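Local coordinates for Agap007691-pb (Anopheles gambiae, PDB 5C98), which is a serpin of unknown function that probably inhibits serine proteases, at residues 226-231 and 236-241; 264-269 and 357-362. One frame throughout, in Å; residues are numbered along the deposited sequence.

Interaction 1. Residues 226-231 and 236-241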
# COMPACT_ATOMS: atom_id res chain seq x y z
N VAL A 226 7.91 -9.45 -17.67
CA VAL A 226 8.23 -9.11 -16.29
C VAL A 226 9.65 -8.60 -16.22
O VAL A 226 10.56 -9.22 -16.77
CB VAL A 226 8.10 -10.35 -15.39
CG1 VAL A 226 8.29 -9.98 -13.96
CG2 VAL A 226 6.76 -11.02 -15.62
N VAL A 227 9.85 -7.50 -15.52
CA VAL A 227 11.18 -7.09 -15.09
C VAL A 227 11.12 -6.79 -13.60
O VAL A 227 10.12 -6.28 -13.09
CB VAL A 227 11.72 -5.86 -15.85
CG1 VAL A 227 12.02 -6.17 -17.32
CG2 VAL A 227 10.79 -4.65 -15.69
N ASP A 228 12.18 -7.10 -12.89
CA ASP A 228 12.29 -6.76 -11.47
C ASP A 228 13.33 -5.65 -11.36
O ASP A 228 14.52 -5.88 -11.61
CB ASP A 228 12.67 -7.98 -10.63
CG ASP A 228 12.12 -7.92 -9.21
OD1 ASP A 228 11.69 -6.83 -8.76
OD2 ASP A 228 12.14 -8.98 -8.55
N MET A 229 12.86 -4.44 -11.05
CA MET A 229 13.66 -3.22 -11.09
C MET A 229 14.08 -2.88 -9.67
O MET A 229 13.25 -2.41 -8.88
CB MET A 229 12.84 -2.08 -11.67
CG MET A 229 12.56 -2.29 -13.16
SD MET A 229 11.66 -0.93 -13.87
CE MET A 229 12.80 0.43 -13.64
N PRO A 230 15.33 -3.08 -9.29
CA PRO A 230 15.69 -2.87 -7.89
C PRO A 230 15.80 -1.41 -7.51
O PRO A 230 16.18 -0.55 -8.30
CB PRO A 230 17.08 -3.52 -7.78
CG PRO A 230 17.63 -3.48 -9.15
CD PRO A 230 16.45 -3.59 -10.10
N PHE A 231 15.50 -1.15 -6.25
CA PHE A 231 15.86 0.11 -5.61
C PHE A 231 17.25 0.02 -5.00
O PHE A 231 17.88 -1.04 -4.97
CB PHE A 231 14.80 0.44 -4.55
CG PHE A 231 13.40 0.62 -5.12
CD1 PHE A 231 13.06 1.81 -5.76
CD2 PHE A 231 12.46 -0.40 -5.05
CE1 PHE A 231 11.79 1.98 -6.29
CE2 PHE A 231 11.20 -0.21 -5.57
CZ PHE A 231 10.87 0.98 -6.20
N GLY A 236 16.92 -2.84 0.33
CA GLY A 236 16.45 -4.21 0.22
C GLY A 236 15.14 -4.39 -0.51
O GLY A 236 14.49 -5.42 -0.33
N LEU A 237 14.74 -3.43 -1.35
CA LEU A 237 13.46 -3.46 -2.04
C LEU A 237 13.64 -3.52 -3.55
O LEU A 237 14.66 -3.11 -4.09
CB LEU A 237 12.64 -2.21 -1.74
CG LEU A 237 12.40 -1.93 -0.26
CD1 LEU A 237 11.55 -0.67 -0.13
CD2 LEU A 237 11.73 -3.07 0.48
N SER A 238 12.61 -4.01 -4.23
CA SER A 238 12.64 -4.06 -5.69
C SER A 238 11.22 -3.96 -6.20
O SER A 238 10.29 -4.33 -5.50
CB SER A 238 13.30 -5.36 -6.15
OG SER A 238 13.58 -5.31 -7.54
N MET A 239 11.06 -3.46 -7.42
CA MET A 239 9.76 -3.23 -8.02
C MET A 239 9.58 -4.19 -9.19
O MET A 239 10.24 -4.04 -10.22
CB MET A 239 9.64 -1.79 -8.52
CG MET A 239 8.31 -1.50 -9.19
SD MET A 239 8.06 0.21 -9.70
CE MET A 239 9.32 0.38 -10.97
N LEU A 240 8.68 -5.14 -9.04
CA LEU A 240 8.32 -6.02 -10.13
C LEU A 240 7.29 -5.32 -11.00
O LEU A 240 6.28 -4.83 -10.50
CB LEU A 240 7.77 -7.32 -9.56
CG LEU A 240 7.69 -8.55 -10.45
CD1 LEU A 240 9.06 -9.06 -10.83
CD2 LEU A 240 6.88 -9.63 -9.76
N VAL A 241 7.56 -5.26 -12.30
CA VAL A 241 6.67 -4.60 -13.24
C VAL A 241 6.14 -5.67 -14.18
O VAL A 241 6.92 -6.41 -14.79
CB VAL A 241 7.35 -3.49 -14.04
CG1 VAL A 241 6.35 -2.80 -14.95
CG2 VAL A 241 8.00 -2.48 -13.11
O HOH W 1 10.22 -7.15 -6.60
O HOH W 2 17.28 -3.22 -3.19
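Asp228 and Ser238 make the one side-chain hydrogen bond between these two antiparallel strands. Ser238 OG gives its proton to Asp228 OD1 at 2.7 Å, arriving well above the carboxylate plane. The hydroxyl gets there because OG stands anti to the backbone N (chi1 -168°), which directs it toward strand 226-230, beside Asp228. A water also donates to Asp228 OD1, at 2.6 Å, and reaches Ser238 O more weakly. The other oxygen, OD2, is taken by Arg359 in a salt bridge. The buried carboxylate is thus held at both oxygens, which would probably favour its charged form. On the same face, Leu240 CD1, in the conformer given, lies beside Asp228 CG and Val226 CG1.

The other face is apolar. Met229 and Met239 run side by side, SD of Met229 being 3.9 Å from CE of Met239. Val227 CG2 meets Val241 CB next to them. At the turn end the Phe231 ring crosses Met239 CB through CE2 at 3.7 Å, while its edge is turned to the backbone C of Leu237 and N of Ser238.

Backbone bonds fix this register. Val227 and Val241 form one hydrogen-bonded pair, Met229 and Met239 the next. Phe231 N then bonds to Leu237 O at 3.0 Å. The non-hydrogen-bonded pairs are Asp228 with Leu240 and Pro230 with Ser238. Further out, Phe348 of strand 346-349 packs on Val227 and Val241, and Ile265 of helix 259-268 covers Val226 and Leu240. The whole is an antiparallel beta hairpin of serpin sheet B, consistent with strands 2 and 3 of that sheet.

Interaction 2. Residues 264-269 and 357-362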
# COMPACT_ATOMS: atom_id res chain seq x y z
N GLN A 264 6.54 -18.68 -9.60
CA GLN A 264 7.05 -19.06 -10.92
C GLN A 264 7.94 -17.97 -11.49
O GLN A 264 8.97 -18.25 -12.10
CB GLN A 264 5.89 -19.27 -11.88
CG GLN A 264 5.06 -20.50 -11.62
CD GLN A 264 3.90 -20.63 -12.58
OE1 GLN A 264 3.19 -19.66 -12.84
NE2 GLN A 264 3.72 -21.82 -13.14
N ILE A 265 7.52 -16.72 -11.33
CA ILE A 265 8.35 -15.60 -11.75
C ILE A 265 9.70 -15.66 -11.06
O ILE A 265 10.75 -15.55 -11.70
CB ILE A 265 7.62 -14.28 -11.46
CG1 ILE A 265 6.49 -14.09 -12.48
CG2 ILE A 265 8.56 -13.08 -11.53
CD1 ILE A 265 5.50 -13.04 -12.09
N ASP A 266 9.70 -15.84 -9.73
CA ASP A 266 10.97 -15.89 -9.01
C ASP A 266 11.89 -17.00 -9.55
O ASP A 266 13.11 -16.82 -9.58
CB ASP A 266 10.72 -16.07 -7.51
CG ASP A 266 10.22 -14.80 -6.85
OD1 ASP A 266 10.44 -13.71 -7.41
OD2 ASP A 266 9.63 -14.89 -5.75
N GLU A 267 11.32 -18.11 -10.01
CA GLU A 267 12.14 -19.21 -10.53
C GLU A 267 12.66 -18.92 -11.93
O GLU A 267 13.71 -19.45 -12.33
CB GLU A 267 11.31 -20.49 -10.58
CG GLU A 267 10.74 -20.92 -9.24
N ARG A 268 11.93 -18.12 -12.70
CA ARG A 268 12.23 -17.87 -14.10
C ARG A 268 13.06 -16.63 -14.34
O ARG A 268 13.72 -16.53 -15.39
CB ARG A 268 10.93 -17.72 -14.90
CG ARG A 268 10.09 -18.97 -14.96
CD ARG A 268 8.79 -18.72 -15.66
NE ARG A 268 7.80 -19.75 -15.35
CZ ARG A 268 6.64 -19.87 -15.98
NH1 ARG A 268 6.33 -19.05 -16.97
NH2 ARG A 268 5.79 -20.83 -15.62
N LEU A 269 13.04 -15.66 -13.43
CA LEU A 269 13.78 -14.43 -13.66
C LEU A 269 15.26 -14.73 -13.82
O LEU A 269 15.85 -15.52 -13.08
CB LEU A 269 13.56 -13.47 -12.49
CG LEU A 269 12.22 -12.75 -12.40
CD1 LEU A 269 12.13 -12.10 -11.02
CD2 LEU A 269 12.03 -11.73 -13.49
N LEU A 357 4.57 -4.30 -8.23
CA LEU A 357 4.60 -4.87 -6.88
C LEU A 357 5.92 -4.49 -6.24
O LEU A 357 6.98 -4.78 -6.80
CB LEU A 357 4.47 -6.40 -6.89
CG LEU A 357 3.21 -6.92 -7.57
CD1 LEU A 357 3.47 -7.16 -9.06
CD2 LEU A 357 2.78 -8.17 -6.92
N ILE A 358 5.86 -3.81 -5.10
CA ILE A 358 7.06 -3.47 -4.35
C ILE A 358 7.30 -4.57 -3.34
O ILE A 358 6.43 -4.84 -2.49
CB ILE A 358 6.91 -2.12 -3.62
CG1 ILE A 358 6.43 -1.04 -4.59
CG2 ILE A 358 8.20 -1.75 -2.88
CD1 ILE A 358 7.42 -0.77 -5.75
N ARG A 359 8.46 -5.22 -3.44
CA ARG A 359 8.75 -6.41 -2.64
C ARG A 359 10.05 -6.24 -1.87
O ARG A 359 10.96 -5.53 -2.29
CB ARG A 359 8.83 -7.68 -3.49
CG ARG A 359 7.62 -7.93 -4.35
CD ARG A 359 7.64 -9.30 -5.03
NE ARG A 359 8.79 -9.47 -5.91
CZ ARG A 359 9.21 -10.66 -6.37
NH1 ARG A 359 8.59 -11.77 -5.99
NH2 ARG A 359 10.26 -10.72 -7.18
N ARG A 360 10.10 -6.85 -0.70
CA ARG A 360 11.35 -7.03 0.03
C ARG A 360 12.11 -8.14 -0.68
O ARG A 360 11.57 -9.24 -0.87
CB ARG A 360 11.03 -7.36 1.49
CG ARG A 360 12.23 -7.46 2.40
CD ARG A 360 11.85 -7.95 3.79
NE ARG A 360 13.05 -7.96 4.63
CZ ARG A 360 13.24 -8.75 5.69
NH1 ARG A 360 12.30 -9.60 6.07
NH2 ARG A 360 14.38 -8.67 6.36
N THR A 361 13.32 -7.85 -1.17
CA THR A 361 14.02 -8.81 -2.02
C THR A 361 14.35 -10.11 -1.27
O THR A 361 14.34 -11.19 -1.87
CB THR A 361 15.27 -8.20 -2.66
OG1 THR A 361 16.24 -7.83 -1.67
CG2 THR A 361 14.92 -6.97 -3.47
N MET A 362 14.60 -10.02 0.03
CA MET A 362 15.08 -11.17 0.79
C MET A 362 14.05 -12.30 0.83
O MET A 362 14.40 -13.47 0.70
CB MET A 362 15.44 -10.73 2.21
CG MET A 362 15.96 -11.84 3.10
SD MET A 362 17.75 -12.02 2.97
CE MET A 362 18.30 -10.70 4.05
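The guanidinium of Arg359 meets Asp266 at its edge, with the carboxylate almost in its own plane. The two flat groups are turned only 25° against each other. Leu269 CD1 stands obliquely to the guanidinium, 4.5 Å from Arg359 NH2, as a loose apolar neighbour.

The grip is end-on. NH1 and NH2 of Arg359 both give a proton to the same oxygen, Asp266 OD1, each at 3.0 Å. Asp266 OD1 receives NH2 on its syn lone pair. NH1 comes from the syn side as well, but somewhat out of the carboxylate plane. A weak third bond runs from Arg359 NH1 to Asp266 OD2 at 3.3 Å. The pair is therefore a forked salt bridge centred on one oxygen, and both N-H...O angles to it are well short of straight.

The side chains approach from opposite directions. Arg359 bends at chi3 (-60°), which brings its tip round toward the end of the helix. The stronger partner of the guanidinium is Asp228, whose OD2 forms a salt bridge with NH2; Asp266 adds to it. The cation thus lies between two carboxylates, which probably stabilise its charge and limit its rotation. Val366 of the next strand touches the same arginine.

Asp266 sits in the last turn of helix 259-268, and Leu269 is the first residue to leave helical geometry. Ile265, on that turn, touches His219 of strand 204-219, while Leu269 reaches Arg215, Cys217 and Asp228. Arg359 rises from strand 354-360, which lies between strands 237-244 and 366-372. The salt bridge thus ties the end of the helix to the strands beneath it.

Interactions 1 and 2 lie with their centres 8 Å apart, on the same side of the chain's centre. They come in series along the chain: the hairpin of 226-231 and 236-241 closes before helix 259-268 begins, and strand 354-360 follows much later. Strands 237-244 and 354-360 are sheet neighbours. Leu240 N lies 2.8 Å from Leu357 O, a probable hydrogen bond, and Met239 CG packs on Ile358 CD1. Arg359 of interaction 2 also forms a salt bridge with Asp228 of interaction 1, which links the two. The end of helix 259-268 is so joined to sheet B of the serpin fold through both the hairpin and strand 354-360.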